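Long-range contacts in rhamnogalacturonan endolyase YesW (PDB 2Z8R), which cleaves rhamnogalacturonan type I of plant cell walls by endo-type elimination, releasing oligosaccharides, and needs calcium or manganese for activity: residues H362-H367 / I556-P561; Y112-A117 / L132-S137. One frame throughout, in Å; residues are numbered along the deposited sequence.

In the fold
Interactions 1 and 2 share one calcium ion, that of chain J, although their centres lie about 19 Å apart. Interaction 2 supplies Asp116 OD2 to it. The 556-561 segment of interaction 1 supplies Ala557 O and Asn559 OD1, and Asn555 O just before it also binds. Waters 4 and 5 complete the shell. A probable hydrogen bond, Asn559 ND2 to Asp116 OD1 at 2.9 Å, joins the two contacts directly. Interaction 1 also touches a second calcium ion, that of chain E, 13.2 Å from the first ion. Substrate-binding residues occur in both contacts: Tyr558 in interaction 1, Asn115 and Asp135 in interaction 2.

Interaction 1. Residues H362-H367 / I556-P561; sequences HGDALH and IAYNQP. With CA (calcium ion), chain J; CA (calcium ion), chain E.
Tyr558 is the first residue of 556-561 to meet 362-367. Its ring turns an edge to Asp364, with CE2 3.7 Å from Asp364 OD2. The two side chains lie side by side and point the same way, with ring and carboxylate planes 60° apart. Asp364 is fixed from its other oxygen. OD1 binds the calcium ion of chain E at 2.1 Å, and OD2 accepts a bond from water 1, itself on that ion. His362 NE2 is a further ligand, and His326 and Glu385 complete the site with water 3.

The residue before Tyr558, Ala557, gives its carbonyl oxygen to the calcium ion of chain J. Asn559 starts its side chain away from 362-367. Its OD1 binds the same calcium ion at 2.4 Å.

Gln560 gives up more surface to the contact than any other residue. Its chain bends at the second torsion (chi2 -64°), which lays the amide end against the backbone of Asp364 to Leu366. CD is 3.8 Å from Ala365 CA. The side chain crosses that of His367 at about a right angle.

Pro561 closes the contact. Its CG lies near the plane of the His367 ring, at the edge, 3.5 Å from CE1. Both ring nitrogens of His367 are engaged elsewhere, NE2 with Gly416 O and ND1 with His563 NE2, so its rotation is fixed. Water 2 lies between Leu366 O and Pro561 O, within bonding distance of both.

A late loop thus packs on the residues leading into strand 366-369 and on its Leu366 and His367. That strand is an edge strand of one four-stranded antiparallel blade, close to the chain centre. This is the layout of a beta-propeller with calcium sites in its loops, as expected for a family 11 polysaccharide lyase.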
ATOM      1  N   HIS A 362       2.595   6.444  20.302  1.00  8.64           N
ATOM      2  CA  HIS A 362       2.561   6.819  18.899  1.00  8.13           C
ATOM      3  C   HIS A 362       3.927   6.837  18.218  1.00  8.16           C
ATOM      4  O   HIS A 362       4.911   7.261  18.821  1.00  8.55           O
ATOM      5  CB  HIS A 362       1.948   8.212  18.818  1.00  7.98           C
ATOM      6  CG  HIS A 362       2.124   8.856  17.483  1.00  8.74           C
ATOM      7  ND1 HIS A 362       1.354   8.511  16.396  1.00  7.89           N
ATOM      8  CD2 HIS A 362       3.012   9.780  17.045  1.00  8.44           C
ATOM      9  CE1 HIS A 362       1.744   9.208  15.346  1.00  8.72           C
ATOM     10  NE2 HIS A 362       2.757   9.973  15.708  1.00  8.05           N
ATOM     11  N   GLY A 363       3.962   6.414  16.951  1.00  7.74           N
ATOM     12  CA  GLY A 363       5.153   6.534  16.125  1.00  8.32           C
ATOM     13  C   GLY A 363       4.804   6.749  14.666  1.00  7.78           C
ATOM     14  O   GLY A 363       3.617   6.770  14.276  1.00  8.09           O
ATOM     15  N   ASP A 364       5.851   6.872  13.847  1.00  7.63           N
ATOM     16  CA  ASP A 364       5.685   7.313  12.457  1.00  8.34           C
ATOM     17  C   ASP A 364       5.963   6.251  11.404  1.00  8.05           C
ATOM     18  O   ASP A 364       5.644   6.458  10.243  1.00  8.09           O
ATOM     19  CB  ASP A 364       6.551   8.550  12.169  1.00  8.98           C
ATOM     20  CG  ASP A 364       5.906   9.834  12.629  1.00 11.51           C
ATOM     21  OD1 ASP A 364       5.160   9.806  13.628  1.00  9.95           O
ATOM     22  OD2 ASP A 364       6.149  10.883  11.981  1.00 14.65           O
ATOM     23  N   ALA A 365       6.528   5.116  11.802  1.00  8.18           N
ATOM     24  CA  ALA A 365       6.842   4.052  10.851  1.00  8.21           C
ATOM     25  C   ALA A 365       6.586   2.716  11.522  1.00  7.96           C
ATOM     26  O   ALA A 365       6.642   2.604  12.758  1.00  8.24           O
ATOM     27  CB  ALA A 365       8.279   4.150  10.375  1.00  8.60           C
ATOM     28  N   LEU A 366       6.323   1.695  10.704  1.00  7.73           N
ATOM     29  CA  LEU A 366       5.806   0.416  11.189  1.00  8.22           C
ATOM     30  C   LEU A 366       6.037  -0.657  10.136  1.00  7.87           C
ATOM     31  O   LEU A 366       5.752  -0.410   8.975  1.00  8.87           O
ATOM     32  CB  LEU A 366       4.298   0.556  11.454  1.00  8.94           C
ATOM     33  CG  LEU A 366       3.544  -0.596  12.112  1.00  8.57           C
ATOM     34  CD1 LEU A 366       3.998  -0.801  13.549  1.00 10.13           C
ATOM     35  CD2 LEU A 366       2.058  -0.329  12.061  1.00  9.38           C
ATOM     36  N   HIS A 367       6.516  -1.832  10.555  1.00  7.68           N
ATOM     37  CA  HIS A 367       6.811  -2.945   9.650  1.00  7.95           C
ATOM     38  C   HIS A 367       6.362  -4.246  10.277  1.00  7.89           C
ATOM     39  O   HIS A 367       6.850  -4.613  11.346  1.00  8.03           O
ATOM     40  CB  HIS A 367       8.311  -2.995   9.348  1.00  7.91           C
ATOM     41  CG  HIS A 367       8.793  -1.759   8.671  1.00  8.32           C
ATOM     42  ND1 HIS A 367       8.784  -1.617   7.300  1.00  9.82           N
ATOM     43  CD2 HIS A 367       9.220  -0.575   9.172  1.00  8.58           C
ATOM     44  CE1 HIS A 367       9.200  -0.403   6.987  1.00  9.38           C
ATOM     45  NE2 HIS A 367       9.466   0.250   8.104  1.00  9.13           N
ATOM     46  N   ILE A 556      -2.407   5.142   2.935  1.00  7.99           N
ATOM     47  CA  ILE A 556      -2.941   5.807   4.134  1.00  8.68           C
ATOM     48  C   ILE A 556      -1.906   6.624   4.902  1.00  8.60           C
ATOM     49  O   ILE A 556      -0.756   6.205   5.095  1.00  7.81           O
ATOM     50  CB  ILE A 556      -3.727   4.859   5.057  1.00  8.72           C
ATOM     51  CG1 ILE A 556      -2.810   3.958   5.868  1.00 10.06           C
ATOM     52  CG2 ILE A 556      -4.759   4.039   4.234  1.00  9.07           C
ATOM     53  CD1 ILE A 556      -3.559   3.128   6.939  1.00  9.71           C
ATOM     54  N   ALA A 557      -2.345   7.815   5.307  1.00  7.91           N
ATOM     55  CA  ALA A 557      -1.563   8.713   6.138  1.00  8.21           C
ATOM     56  C   ALA A 557      -0.094   8.681   5.702  1.00  8.26           C
ATOM     57  O   ALA A 557       0.187   9.002   4.544  1.00  8.16           O
ATOM     58  CB  ALA A 557      -1.758   8.373   7.619  1.00  8.35           C
ATOM     59  N   TYR A 558       0.840   8.321   6.585  1.00  7.97           N
ATOM     60  CA  TYR A 558       2.251   8.275   6.190  1.00  8.62           C
ATOM     61  C   TYR A 558       2.586   6.922   5.599  1.00  8.29           C
ATOM     62  O   TYR A 558       2.882   5.952   6.316  1.00  7.89           O
ATOM     63  CB  TYR A 558       3.184   8.628   7.344  1.00  9.34           C
ATOM     64  CG  TYR A 558       3.065  10.064   7.831  1.00  8.74           C
ATOM     65  CD1 TYR A 558       2.492  11.068   7.040  1.00  8.75           C
ATOM     66  CD2 TYR A 558       3.561  10.419   9.082  1.00  9.15           C
ATOM     67  CE1 TYR A 558       2.402  12.384   7.503  1.00 10.79           C
ATOM     68  CE2 TYR A 558       3.479  11.734   9.546  1.00  9.52           C
ATOM     69  CZ  TYR A 558       2.885  12.705   8.750  1.00 11.60           C
ATOM     70  OH  TYR A 558       2.778  14.011   9.200  1.00 14.16           O
ATOM     71  N   ASN A 559       2.487   6.883   4.270  1.00  7.95           N
ATOM     72  CA  ASN A 559       2.677   5.678   3.465  1.00  7.26           C
ATOM     73  C   ASN A 559       3.849   4.839   3.953  1.00  7.51           C
ATOM     74  O   ASN A 559       4.952   5.354   4.098  1.00  7.54           O
ATOM     75  CB  ASN A 559       3.000   6.058   2.007  1.00  7.16           C
ATOM     76  CG  ASN A 559       1.991   7.008   1.373  1.00  7.38           C
ATOM     77  OD1 ASN A 559       1.418   7.894   2.028  1.00  8.21           O
ATOM     78  ND2 ASN A 559       1.825   6.869   0.062  1.00  7.98           N
ATOM     79  N   GLN A 560       3.613   3.544   4.147  1.00  7.30           N
ATOM     80  CA  GLN A 560       4.668   2.594   4.505  1.00  7.32           C
ATOM     81  C   GLN A 560       4.822   1.535   3.412  1.00  7.41           C
ATOM     82  O   GLN A 560       3.867   1.245   2.689  1.00  8.11           O
ATOM     83  CB  GLN A 560       4.357   1.908   5.844  1.00  7.11           C
ATOM     84  CG  GLN A 560       4.229   2.877   7.016  1.00  7.42           C
ATOM     85  CD  GLN A 560       5.517   3.598   7.318  1.00  7.80           C
ATOM     86  OE1 GLN A 560       5.610   4.835   7.177  1.00 10.50           O
ATOM     87  NE2 GLN A 560       6.517   2.847   7.693  1.00  6.99           N
ATOM     88  N   PRO A 561       6.016   0.935   3.307  1.00  7.39           N
ATOM     89  CA  PRO A 561       6.212  -0.089   2.290  1.00  7.37           C
ATOM     90  C   PRO A 561       5.534  -1.414   2.642  1.00  8.22           C
ATOM     91  O   PRO A 561       5.288  -1.703   3.816  1.00  8.13           O
ATOM     92  CB  PRO A 561       7.738  -0.261   2.262  1.00  7.11           C
ATOM     93  CG  PRO A 561       8.154   0.040   3.702  1.00  8.01           C
ATOM     94  CD  PRO A 561       7.249   1.191   4.083  1.00  7.79           C
TER
HETATM   95 CA    CA J 647      -0.621   9.118   2.334  1.00  7.69          CA
HETATM   96 CA    CA E 642       3.922  11.342  14.480  1.00  4.05          CA
HETATM   97  O   HOH W   1       5.019  12.793  13.303  1.00 11.17           O
HETATM   98  O   HOH W   2       5.136  -1.438   6.496  1.00 10.88           O
HETATM   99  O   HOH W   3       2.939  13.014  15.308  1.00  9.73           O
HETATM  100  O   HOH W   4      -2.774   9.952   2.859  1.00  8.09           O
HETATM  101  O   HOH W   5       0.124  11.310   2.429  1.00  9.62           O

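Interaction 2. Residues Y112-A117 / L132-S137; sequences YSANDA and LKWDPS. With CA (calcium ion), chain J.
The Tyr112 ring lies obliquely against the strand backbone where Asp135 passes into Pro136. CE1 is 3.8 Å from Pro136 CB, and CB of Trp134 touches CD1 of the same ring. The hydroxyl reaches on to Asp150 O.

Trp134 comes next on this face of the sheet. With CG beside its backbone N (chi1 -69°), the indole swings back across the neighbouring strand. Its CE3 lies 3.4 Å from Ser113 C, and CZ3 rests against Ala114. Leu132 CD2 sits over the rim of one indole face, while NE1 bonds to Asp154 OD2.

The strands form an antiparallel hairpin of the propeller domain, 109-120 with 129-136. Ser113 and Asp135 make the hydrogen-bonded pair. A beta bulge follows: Asn115 N donates to Lys133 O, with a bent N-H...O angle of 132°, and Lys133 N donates to Asp116 O. Asn115 and Asp116 therefore both lie alongside the Lys133 side chain.

Lys133 stretches out and then bends at chi3 (73°), bringing Lys133 NZ to 3.0 Å from Asp116 OD2, from above the carboxylate plane. This salt bridge shares its oxygen with the calcium ion of chain J, 2.4 Å from OD2. NZ also donates to water 7, which lies within bonding distance of Asn115 OD1. Asn115 OD1 also accepts from Asp116 N at 2.9 Å, the N-H coming from above the amide plane. Asn115 binds substrate, and its ND2 bonds to Asn495 OD1. A leucine in place of Asn115 would probably leave Asp116 N and Asn495 OD1 without their partner and water 7 without one of its neighbours.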
ATOM      1  N   TYR A 112      -2.932  21.543  -8.519  1.00 11.79           N
ATOM      2  CA  TYR A 112      -2.967  20.127  -8.159  1.00 11.83           C
ATOM      3  C   TYR A 112      -1.732  19.361  -8.592  1.00 11.86           C
ATOM      4  O   TYR A 112      -1.162  19.628  -9.655  1.00 12.25           O
ATOM      5  CB  TYR A 112      -4.209  19.468  -8.758  1.00 11.68           C
ATOM      6  CG  TYR A 112      -5.460  19.818  -8.005  1.00 11.68           C
ATOM      7  CD1 TYR A 112      -5.794  19.137  -6.832  1.00 11.81           C
ATOM      8  CD2 TYR A 112      -6.296  20.846  -8.438  1.00 12.05           C
ATOM      9  CE1 TYR A 112      -6.937  19.456  -6.119  1.00 11.39           C
ATOM     10  CE2 TYR A 112      -7.447  21.174  -7.724  1.00 12.71           C
ATOM     11  CZ  TYR A 112      -7.755  20.475  -6.566  1.00 11.65           C
ATOM     12  OH  TYR A 112      -8.889  20.803  -5.858  1.00 12.95           O
ATOM     13  N   SER A 113      -1.335  18.398  -7.765  1.00 10.89           N
ATOM     14  CA  SER A 113      -0.296  17.442  -8.128  1.00 10.59           C
ATOM     15  C   SER A 113      -0.791  16.027  -7.870  1.00 10.56           C
ATOM     16  O   SER A 113      -1.638  15.793  -6.991  1.00 10.65           O
ATOM     17  CB  SER A 113       1.008  17.717  -7.380  1.00 10.81           C
ATOM     18  OG  SER A 113       0.830  17.598  -5.973  1.00 11.99           O
ATOM     19  N   ALA A 114      -0.285  15.095  -8.668  1.00  9.95           N
ATOM     20  CA  ALA A 114      -0.617  13.686  -8.523  1.00  9.93           C
ATOM     21  C   ALA A 114      -0.009  13.211  -7.206  1.00 10.06           C
ATOM     22  O   ALA A 114       1.131  13.530  -6.907  1.00 10.49           O
ATOM     23  CB  ALA A 114      -0.048  12.908  -9.694  1.00 10.29           C
ATOM     24  N   ASN A 115      -0.773  12.472  -6.412  1.00  9.00           N
ATOM     25  CA  ASN A 115      -0.327  12.112  -5.071  1.00  8.55           C
ATOM     26  C   ASN A 115      -0.443  10.581  -4.887  1.00  8.97           C
ATOM     27  O   ASN A 115      -0.091   9.824  -5.793  1.00  8.82           O
ATOM     28  CB  ASN A 115      -1.112  12.960  -4.045  1.00  8.71           C
ATOM     29  CG  ASN A 115      -0.479  12.977  -2.663  1.00  8.01           C
ATOM     30  OD1 ASN A 115      -0.897  12.215  -1.789  1.00  8.82           O
ATOM     31  ND2 ASN A 115       0.521  13.844  -2.450  1.00  8.87           N
ATOM     32  N   ASP A 116      -0.906  10.125  -3.730  1.00  7.93           N
ATOM     33  CA  ASP A 116      -0.979   8.687  -3.447  1.00  8.27           C
ATOM     34  C   ASP A 116      -1.931   7.978  -4.381  1.00  7.97           C
ATOM     35  O   ASP A 116      -2.985   8.512  -4.735  1.00  8.47           O
ATOM     36  CB  ASP A 116      -1.504   8.442  -2.032  1.00  8.16           C
ATOM     37  CG  ASP A 116      -0.667   9.098  -0.961  1.00  9.05           C
ATOM     38  OD1 ASP A 116       0.568   9.246  -1.126  1.00  8.97           O
ATOM     39  OD2 ASP A 116      -1.269   9.442   0.079  1.00  9.18           O
ATOM     40  N   ALA A 117      -1.577   6.747  -4.725  1.00  7.82           N
ATOM     41  CA  ALA A 117      -2.447   5.891  -5.509  1.00  7.76           C
ATOM     42  C   ALA A 117      -2.691   4.543  -4.830  1.00  8.34           C
ATOM     43  O   ALA A 117      -2.021   4.160  -3.851  1.00  8.22           O
ATOM     44  CB  ALA A 117      -1.872   5.673  -6.922  1.00  8.79           C
ATOM     45  N   LEU A 132      -6.090   7.210  -8.321  1.00  9.40           N
ATOM     46  CA  LEU A 132      -5.163   8.272  -7.991  1.00  8.76           C
ATOM     47  C   LEU A 132      -5.828   9.384  -7.198  1.00  8.67           C
ATOM     48  O   LEU A 132      -6.874   9.900  -7.597  1.00  8.41           O
ATOM     49  CB  LEU A 132      -4.574   8.868  -9.276  1.00  8.81           C
ATOM     50  CG  LEU A 132      -3.607  10.039  -9.120  1.00  9.12           C
ATOM     51  CD1 LEU A 132      -2.291   9.633  -8.436  1.00 10.14           C
ATOM     52  CD2 LEU A 132      -3.340  10.663 -10.481  1.00  9.96           C
ATOM     53  N   LYS A 133      -5.190   9.761  -6.091  1.00  8.70           N
ATOM     54  CA  LYS A 133      -5.579  10.935  -5.319  1.00  8.63           C
ATOM     55  C   LYS A 133      -4.780  12.148  -5.782  1.00  8.85           C
ATOM     56  O   LYS A 133      -3.542  12.105  -5.853  1.00  8.87           O
ATOM     57  CB  LYS A 133      -5.310  10.680  -3.825  1.00  8.65           C
ATOM     58  CG  LYS A 133      -5.796  11.818  -2.917  1.00  9.25           C
ATOM     59  CD  LYS A 133      -5.516  11.545  -1.431  1.00  8.71           C
ATOM     60  CE  LYS A 133      -4.041  11.701  -1.131  1.00  9.43           C
ATOM     61  NZ  LYS A 133      -3.697  11.249   0.270  1.00  8.95           N
ATOM     62  N   TRP A 134      -5.489  13.231  -6.085  1.00  8.99           N
ATOM     63  CA  TRP A 134      -4.866  14.515  -6.389  1.00  8.94           C
ATOM     64  C   TRP A 134      -4.804  15.339  -5.119  1.00  9.54           C
ATOM     65  O   TRP A 134      -5.736  15.306  -4.303  1.00 10.17           O
ATOM     66  CB  TRP A 134      -5.698  15.271  -7.418  1.00  9.37           C
ATOM     67  CG  TRP A 134      -5.671  14.656  -8.790  1.00  9.48           C
ATOM     68  CD1 TRP A 134      -6.588  13.793  -9.315  1.00  9.97           C
ATOM     69  CD2 TRP A 134      -4.680  14.871  -9.807  1.00  9.45           C
ATOM     70  NE1 TRP A 134      -6.226  13.448 -10.614  1.00  9.63           N
ATOM     71  CE2 TRP A 134      -5.061  14.101 -10.930  1.00  9.08           C
ATOM     72  CE3 TRP A 134      -3.509  15.646  -9.876  1.00 10.08           C
ATOM     73  CZ2 TRP A 134      -4.305  14.080 -12.115  1.00 10.10           C
ATOM     74  CZ3 TRP A 134      -2.764  15.630 -11.054  1.00  9.55           C
ATOM     75  CH2 TRP A 134      -3.165  14.844 -12.155  1.00  9.75           C
ATOM     76  N   ASP A 135      -3.720  16.094  -4.958  1.00  9.71           N
ATOM     77  CA  ASP A 135      -3.528  16.909  -3.765  1.00  9.67           C
ATOM     78  C   ASP A 135      -3.413  18.369  -4.161  1.00  9.85           C
ATOM     79  O   ASP A 135      -2.577  18.713  -4.995  1.00 10.46           O
ATOM     80  CB  ASP A 135      -2.251  16.488  -3.034  1.00  9.17           C
ATOM     81  CG  ASP A 135      -2.208  16.982  -1.596  1.00  9.78           C
ATOM     82  OD1 ASP A 135      -3.197  16.748  -0.852  1.00 10.72           O
ATOM     83  OD2 ASP A 135      -1.196  17.608  -1.224  1.00 12.06           O
ATOM     84  N   PRO A 136      -4.257  19.232  -3.571  1.00  9.54           N
ATOM     85  CA  PRO A 136      -4.095  20.675  -3.823  1.00  9.77           C
ATOM     86  C   PRO A 136      -2.862  21.196  -3.102  1.00 10.22           C
ATOM     87  O   PRO A 136      -2.481  20.654  -2.057  1.00  9.77           O
ATOM     88  CB  PRO A 136      -5.358  21.278  -3.212  1.00  9.48           C
ATOM     89  CG  PRO A 136      -5.730  20.304  -2.082  1.00  9.13           C
ATOM     90  CD  PRO A 136      -5.357  18.942  -2.620  1.00  9.58           C
ATOM     91  N   SER A 137      -2.254  22.248  -3.651  1.00 11.02           N
ATOM     92  CA  SER A 137      -0.982  22.749  -3.143  1.00 11.56           C
ATOM     93  C   SER A 137      -1.093  23.395  -1.760  1.00 11.63           C
ATOM     94  O   SER A 137      -0.068  23.733  -1.159  1.00 13.68           O
ATOM     95  CB  SER A 137      -0.345  23.736  -4.145  1.00 12.39           C
ATOM     96  OG  SER A 137      -1.261  24.754  -4.490  1.00 13.20           O
TER
HETATM   97 CA    CA J 647      -0.621   9.118   2.334  1.00  7.69          CA
HETATM   98  O   HOH W   6      -0.132  19.969  -5.061  1.00 13.52           O
HETATM   99  O   HOH W   7      -1.483  12.846   0.798  1.00 10.31           O
HETATM  100  O   HOH W   4      -2.774   9.952   2.859  1.00  8.09           O
HETATM  101  O   HOH W   5       0.124  11.310   2.429  1.00  9.62           O